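PDB 6EI3: proton-dependent oligopeptide transporter family protein from Xanthomonas campestris, which probably imports short peptides across the inner membrane, coupled to proton flow, as other POT-family members of the major facilitator superfamily do. Local coordinates for residues R366-A377 with L405-T416. Sequence-based numbering, arbitrary orientation.
Sequences RMTSGIAFSGVA and LLTFGEVLVSAT. With 78M ((2S)-2,3-dihydroxypropyl(7Z)-pentadec-7-enoate), chain J; 78M ((2S)-2,3-dihydroxypropyl(7Z)-pentadec-7-enoate), chain F.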
loop_
_atom_site.group_PDB
_atom_site.type_symbol
_atom_site.label_atom_id
_atom_site.label_comp_id
_atom_site.label_asym_id
_atom_site.label_seq_id
_atom_site.Cartn_x
_atom_site.Cartn_y
_atom_site.Cartn_z
ATOM N N ARG A 366 -17.949 2.225 8.042
ATOM C CA ARG A 366 -16.992 1.115 8.080
ATOM C C ARG A 366 -15.576 1.691 8.059
ATOM O O ARG A 366 -14.745 1.295 8.865
ATOM C CB ARG A 366 -17.174 0.188 6.867
ATOM C CG ARG A 366 -18.440 -0.678 6.898
ATOM C CD ARG A 366 -18.515 -1.535 5.631
ATOM N NE ARG A 366 -19.879 -1.970 5.370
ATOM C CZ ARG A 366 -20.229 -2.831 4.418
ATOM N NH1 ARG A 366 -19.309 -3.360 3.622
ATOM N NH2 ARG A 366 -21.501 -3.180 4.264
ATOM N N MET A 367 -15.321 2.660 7.165
ATOM C CA MET A 367 -14.001 3.254 7.027
ATOM C C MET A 367 -13.549 4.002 8.287
ATOM O O MET A 367 -12.439 3.749 8.755
ATOM C CB MET A 367 -13.923 4.117 5.779
ATOM C CG MET A 367 -13.945 3.287 4.486
ATOM S SD MET A 367 -14.013 4.342 3.025
ATOM C CE MET A 367 -12.266 4.800 2.890
ATOM N N THR A 368 -14.434 4.836 8.886
ATOM C CA THR A 368 -14.134 5.569 10.132
ATOM C C THR A 368 -13.794 4.565 11.242
ATOM O O THR A 368 -12.760 4.710 11.907
ATOM C CB THR A 368 -15.360 6.438 10.542
ATOM O OG1 THR A 368 -15.791 7.219 9.423
ATOM C CG2 THR A 368 -15.063 7.345 11.730
ATOM N N SER A 369 -14.664 3.530 11.412
ATOM C CA SER A 369 -14.517 2.466 12.410
ATOM C C SER A 369 -13.228 1.691 12.196
ATOM O O SER A 369 -12.589 1.309 13.170
ATOM C CB SER A 369 -15.707 1.511 12.362
ATOM O OG SER A 369 -16.934 2.180 12.611
ATOM N N GLY A 370 -12.856 1.496 10.935
ATOM C CA GLY A 370 -11.653 0.782 10.526
ATOM C C GLY A 370 -10.373 1.475 10.948
ATOM O O GLY A 370 -9.448 0.811 11.415
ATOM N N ILE A 371 -10.321 2.818 10.800
ATOM C CA ILE A 371 -9.140 3.601 11.197
ATOM C C ILE A 371 -9.024 3.561 12.723
ATOM O O ILE A 371 -7.934 3.354 13.248
ATOM C CB ILE A 371 -9.198 5.044 10.653
ATOM C CG1 ILE A 371 -9.366 5.059 9.114
ATOM C CG2 ILE A 371 -7.971 5.875 11.103
ATOM C CD1 ILE A 371 -9.778 6.446 8.549
ATOM N N ALA A 372 -10.164 3.714 13.418
ATOM C CA ALA A 372 -10.256 3.687 14.872
ATOM C C ALA A 372 -9.759 2.336 15.452
ATOM O O ALA A 372 -8.942 2.346 16.377
ATOM C CB ALA A 372 -11.685 3.971 15.304
ATOM N N PHE A 373 -10.191 1.192 14.866
ATOM C CA PHE A 373 -9.755 -0.137 15.305
ATOM C C PHE A 373 -8.263 -0.377 15.109
ATOM O O PHE A 373 -7.657 -1.051 15.944
ATOM C CB PHE A 373 -10.583 -1.261 14.678
ATOM C CG PHE A 373 -11.793 -1.607 15.515
ATOM C CD1 PHE A 373 -11.674 -2.418 16.640
ATOM C CD2 PHE A 373 -13.049 -1.115 15.186
ATOM C CE1 PHE A 373 -12.793 -2.728 17.423
ATOM C CE2 PHE A 373 -14.169 -1.441 15.957
ATOM C CZ PHE A 373 -14.032 -2.236 17.077
ATOM N N SER A 374 -7.651 0.230 14.064
ATOM C CA SER A 374 -6.207 0.123 13.853
ATOM C C SER A 374 -5.503 0.887 15.015
ATOM O O SER A 374 -4.481 0.428 15.513
ATOM C CB SER A 374 -5.800 0.631 12.469
ATOM O OG SER A 374 -5.646 2.045 12.401
ATOM N N GLY A 375 -6.124 1.963 15.493
ATOM C CA GLY A 375 -5.650 2.718 16.654
ATOM C C GLY A 375 -5.707 1.869 17.917
ATOM O O GLY A 375 -4.739 1.821 18.679
ATOM N N VAL A 376 -6.813 1.133 18.104
ATOM C CA VAL A 376 -7.024 0.222 19.246
ATOM C C VAL A 376 -5.965 -0.899 19.232
ATOM O O VAL A 376 -5.432 -1.239 20.284
ATOM C CB VAL A 376 -8.492 -0.312 19.306
ATOM C CG1 VAL A 376 -8.714 -1.250 20.503
ATOM C CG2 VAL A 376 -9.489 0.844 19.363
ATOM N N ALA A 377 -5.616 -1.418 18.033
ATOM C CA ALA A 377 -4.590 -2.451 17.841
ATOM C C ALA A 377 -3.255 -1.941 18.369
ATOM O O ALA A 377 -2.542 -2.671 19.056
ATOM C CB ALA A 377 -4.459 -2.798 16.363
ATOM N N LEU A 405 -7.338 -7.085 16.080
ATOM C CA LEU A 405 -7.834 -5.714 16.050
ATOM C C LEU A 405 -7.466 -5.023 14.748
ATOM O O LEU A 405 -8.350 -4.465 14.090
ATOM C CB LEU A 405 -7.329 -4.916 17.270
ATOM C CG LEU A 405 -7.883 -5.362 18.639
ATOM C CD1 LEU A 405 -6.989 -4.899 19.759
ATOM C CD2 LEU A 405 -9.346 -4.881 18.853
ATOM N N LEU A 406 -6.174 -5.121 14.344
ATOM C CA LEU A 406 -5.674 -4.488 13.115
ATOM C C LEU A 406 -6.307 -5.055 11.829
ATOM O O LEU A 406 -6.612 -4.282 10.922
ATOM C CB LEU A 406 -4.137 -4.527 13.044
ATOM C CG LEU A 406 -3.475 -3.941 11.776
ATOM C CD1 LEU A 406 -3.676 -2.410 11.668
ATOM C CD2 LEU A 406 -2.016 -4.311 11.709
ATOM N N THR A 407 -6.460 -6.398 11.752
ATOM C CA THR A 407 -7.052 -7.070 10.600
ATOM C C THR A 407 -8.537 -6.754 10.509
ATOM O O THR A 407 -9.058 -6.602 9.391
ATOM C CB THR A 407 -6.726 -8.563 10.578
ATOM O OG1 THR A 407 -5.304 -8.682 10.704
ATOM C CG2 THR A 407 -7.168 -9.219 9.261
ATOM N N PHE A 408 -9.204 -6.603 11.685
ATOM C CA PHE A 408 -10.603 -6.172 11.733
ATOM C C PHE A 408 -10.678 -4.760 11.121
ATOM O O PHE A 408 -11.507 -4.523 10.236
ATOM C CB PHE A 408 -11.171 -6.197 13.173
ATOM C CG PHE A 408 -12.657 -5.915 13.263
ATOM C CD1 PHE A 408 -13.580 -6.717 12.592
ATOM C CD2 PHE A 408 -13.140 -4.896 14.076
ATOM C CE1 PHE A 408 -14.959 -6.475 12.703
ATOM C CE2 PHE A 408 -14.517 -4.649 14.177
ATOM C CZ PHE A 408 -15.412 -5.440 13.494
ATOM N N GLY A 409 -9.753 -3.883 11.516
ATOM C CA GLY A 409 -9.672 -2.537 10.959
ATOM C C GLY A 409 -9.455 -2.560 9.455
ATOM O O GLY A 409 -10.160 -1.867 8.718
ATOM N N GLU A 410 -8.516 -3.403 8.987
ATOM C CA GLU A 410 -8.196 -3.576 7.565
ATOM C C GLU A 410 -9.433 -3.947 6.739
ATOM O O GLU A 410 -9.695 -3.298 5.733
ATOM C CB GLU A 410 -7.106 -4.640 7.378
ATOM C CG GLU A 410 -6.808 -4.931 5.914
ATOM C CD GLU A 410 -5.990 -6.167 5.607
ATOM O OE1 GLU A 410 -5.702 -6.959 6.532
ATOM O OE2 GLU A 410 -5.616 -6.330 4.426
ATOM N N VAL A 411 -10.184 -4.980 7.171
ATOM C CA VAL A 411 -11.410 -5.443 6.509
ATOM C C VAL A 411 -12.460 -4.301 6.450
ATOM O O VAL A 411 -13.143 -4.151 5.434
ATOM C CB VAL A 411 -11.953 -6.742 7.192
ATOM C CG1 VAL A 411 -13.390 -7.031 6.795
ATOM C CG2 VAL A 411 -11.057 -7.947 6.881
ATOM N N LEU A 412 -12.511 -3.462 7.497
ATOM C CA LEU A 412 -13.434 -2.329 7.577
ATOM C C LEU A 412 -13.013 -1.138 6.698
ATOM O O LEU A 412 -13.886 -0.501 6.115
ATOM C CB LEU A 412 -13.604 -1.853 9.025
ATOM C CG LEU A 412 -14.407 -2.723 9.993
ATOM C CD1 LEU A 412 -14.219 -2.221 11.435
ATOM C CD2 LEU A 412 -15.899 -2.709 9.655
ATOM N N VAL A 413 -11.710 -0.797 6.625
ATOM C CA VAL A 413 -11.358 0.399 5.849
ATOM C C VAL A 413 -10.711 0.056 4.480
ATOM O O VAL A 413 -11.086 0.660 3.468
ATOM C CB VAL A 413 -10.543 1.452 6.672
ATOM C CG1 VAL A 413 -9.215 0.906 7.180
ATOM C CG2 VAL A 413 -10.347 2.763 5.897
ATOM N N SER A 414 -9.744 -0.873 4.457
ATOM C CA SER A 414 -9.006 -1.232 3.244
ATOM C C SER A 414 -9.862 -1.915 2.209
ATOM O O SER A 414 -9.837 -1.483 1.056
ATOM C CB SER A 414 -7.763 -2.056 3.571
ATOM O OG SER A 414 -6.970 -2.196 2.409
ATOM N N ALA A 415 -10.666 -2.921 2.612
ATOM C CA ALA A 415 -11.575 -3.611 1.695
ATOM C C ALA A 415 -12.732 -2.695 1.203
ATOM O O ALA A 415 -13.198 -2.859 0.084
ATOM C CB ALA A 415 -12.135 -4.861 2.358
ATOM N N THR A 416 -13.167 -1.728 2.028
ATOM C CA THR A 416 -14.246 -0.785 1.724
ATOM C C THR A 416 -13.804 0.410 0.854
ATOM O O THR A 416 -14.562 0.837 -0.018
ATOM C CB THR A 416 -14.824 -0.257 3.035
ATOM O OG1 THR A 416 -15.116 -1.351 3.899
ATOM C CG2 THR A 416 -16.068 0.586 2.835
HETATM O O21 78M J . -25.588 10.360 7.394
HETATM C C20 78M J . -24.212 10.366 7.045
HETATM C C18 78M J . -23.342 10.138 8.260
HETATM O O19 78M J . -23.628 11.132 9.251
HETATM C C17 78M J . -21.870 10.144 7.922
HETATM O O2 78M J . -21.156 9.903 9.158
HETATM C C1 78M J . -20.132 9.040 9.132
HETATM O O1 78M J . -19.831 8.382 8.170
HETATM C C2 78M J . -19.412 9.009 10.451
HETATM C C3 78M J . -18.990 7.609 10.872
HETATM C C4 78M J . -18.756 7.459 12.361
HETATM C C5 78M J . -18.690 6.006 12.790
HETATM C C6 78M J . -18.266 5.792 14.241
HETATM C C7 78M J . -18.403 4.351 14.646
HETATM C C8 78M J . -17.766 3.702 15.618
HETATM C C9 78M J . -16.732 4.239 16.572
HETATM C C10 78M J . -15.304 3.811 16.217
HETATM C C11 78M J . -14.901 2.400 16.664
HETATM C C12 78M J . -14.485 2.248 18.128
HETATM C C13 78M J . -13.228 3.013 18.529
HETATM C C15 78M J . -11.927 4.092 20.399
HETATM C C14 78M J . -12.960 3.057 20.020
HETATM O O21 78M F . 1.527 -9.533 32.218
HETATM C C20 78M F . 1.201 -8.339 31.519
HETATM C C18 78M F . -0.297 -8.154 31.450
HETATM O O19 78M F . -0.901 -9.220 30.715
HETATM C C17 78M F . -0.708 -6.801 30.910
HETATM O O2 78M F . -0.581 -6.775 29.466
HETATM C C1 78M F . -1.701 -6.881 28.738
HETATM O O1 78M F . -2.749 -7.289 29.173
HETATM C C2 78M F . -1.485 -6.411 27.328
HETATM C C3 78M F . -2.706 -6.582 26.428
HETATM C C4 78M F . -3.210 -5.278 25.833
HETATM C C5 78M F . -4.395 -4.649 26.549
HETATM C C6 78M F . -4.756 -3.259 26.021
HETATM C C7 78M F . -6.126 -3.177 25.428
HETATM C C8 78M F . -6.456 -3.411 24.169
HETATM C C9 78M F . -7.829 -3.328 23.570
HETATM C C10 78M F . -8.800 -4.393 24.096
HETATM C C11 78M F . -10.271 -4.035 23.932
HETATM C C12 78M F . -10.872 -4.384 22.578
HETATM C C13 78M F . -12.228 -3.749 22.329
HETATM C C15 78M F . -14.222 -3.509 20.804
HETATM C C14 78M F . -12.885 -4.178 21.031
#
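Phe408 turns the edge of its ring onto one face of Phe373 in a T-shaped pair, planes at 86° and centroids 4.9 Å apart. Its CD2 lies over the centre of the Phe373 ring. CG anti to the backbone N (chi1 -173°) carries the Phe408 ring toward the 366-377 segment, CD2 and CE2 foremost, and Leu412 CD1 rests on one of its faces, offset toward the rim. Phe373 is a knob among Leu405, Phe408, Gly409 and Leu412; Leu405 CD2 meets the rim of its ring near the plane, 4.0 Å from Phe373 CD1. Two monoolein-like lipid tails also reach this ring: C15 of the chain F lipid lies at its edge, 3.8 Å from Phe373 CE1, and C11 of the chain J lipid approaches obliquely.

Leu412 is the reciprocal knob, among Arg366, Ser369, Gly370 and Phe373, its CB 3.6 Å from Gly370 CA. The CA atoms come closest, 3.9 Å, at Gly370 and Gly409, where Gly370 O also lies against Gly409 CA. Beyond it, Val413 CG2 packs against Met367 CB and, obliquely, Ile371 CG1, while Thr416 CG2 touches Met367 CG. Within its own helix Thr416 OG1 hydrogen-bonds to Leu412 O, from above the carbonyl plane. At the other end, Ala377 CB sits against Leu405 and Leu406.

Segments 366-377 and 405-416 run roughly antiparallel (144°), axes 7.0 Å apart at closest approach: a glycine-mediated close crossing of transmembrane helices, within the helical bundle of the major facilitator fold and edged by lipid.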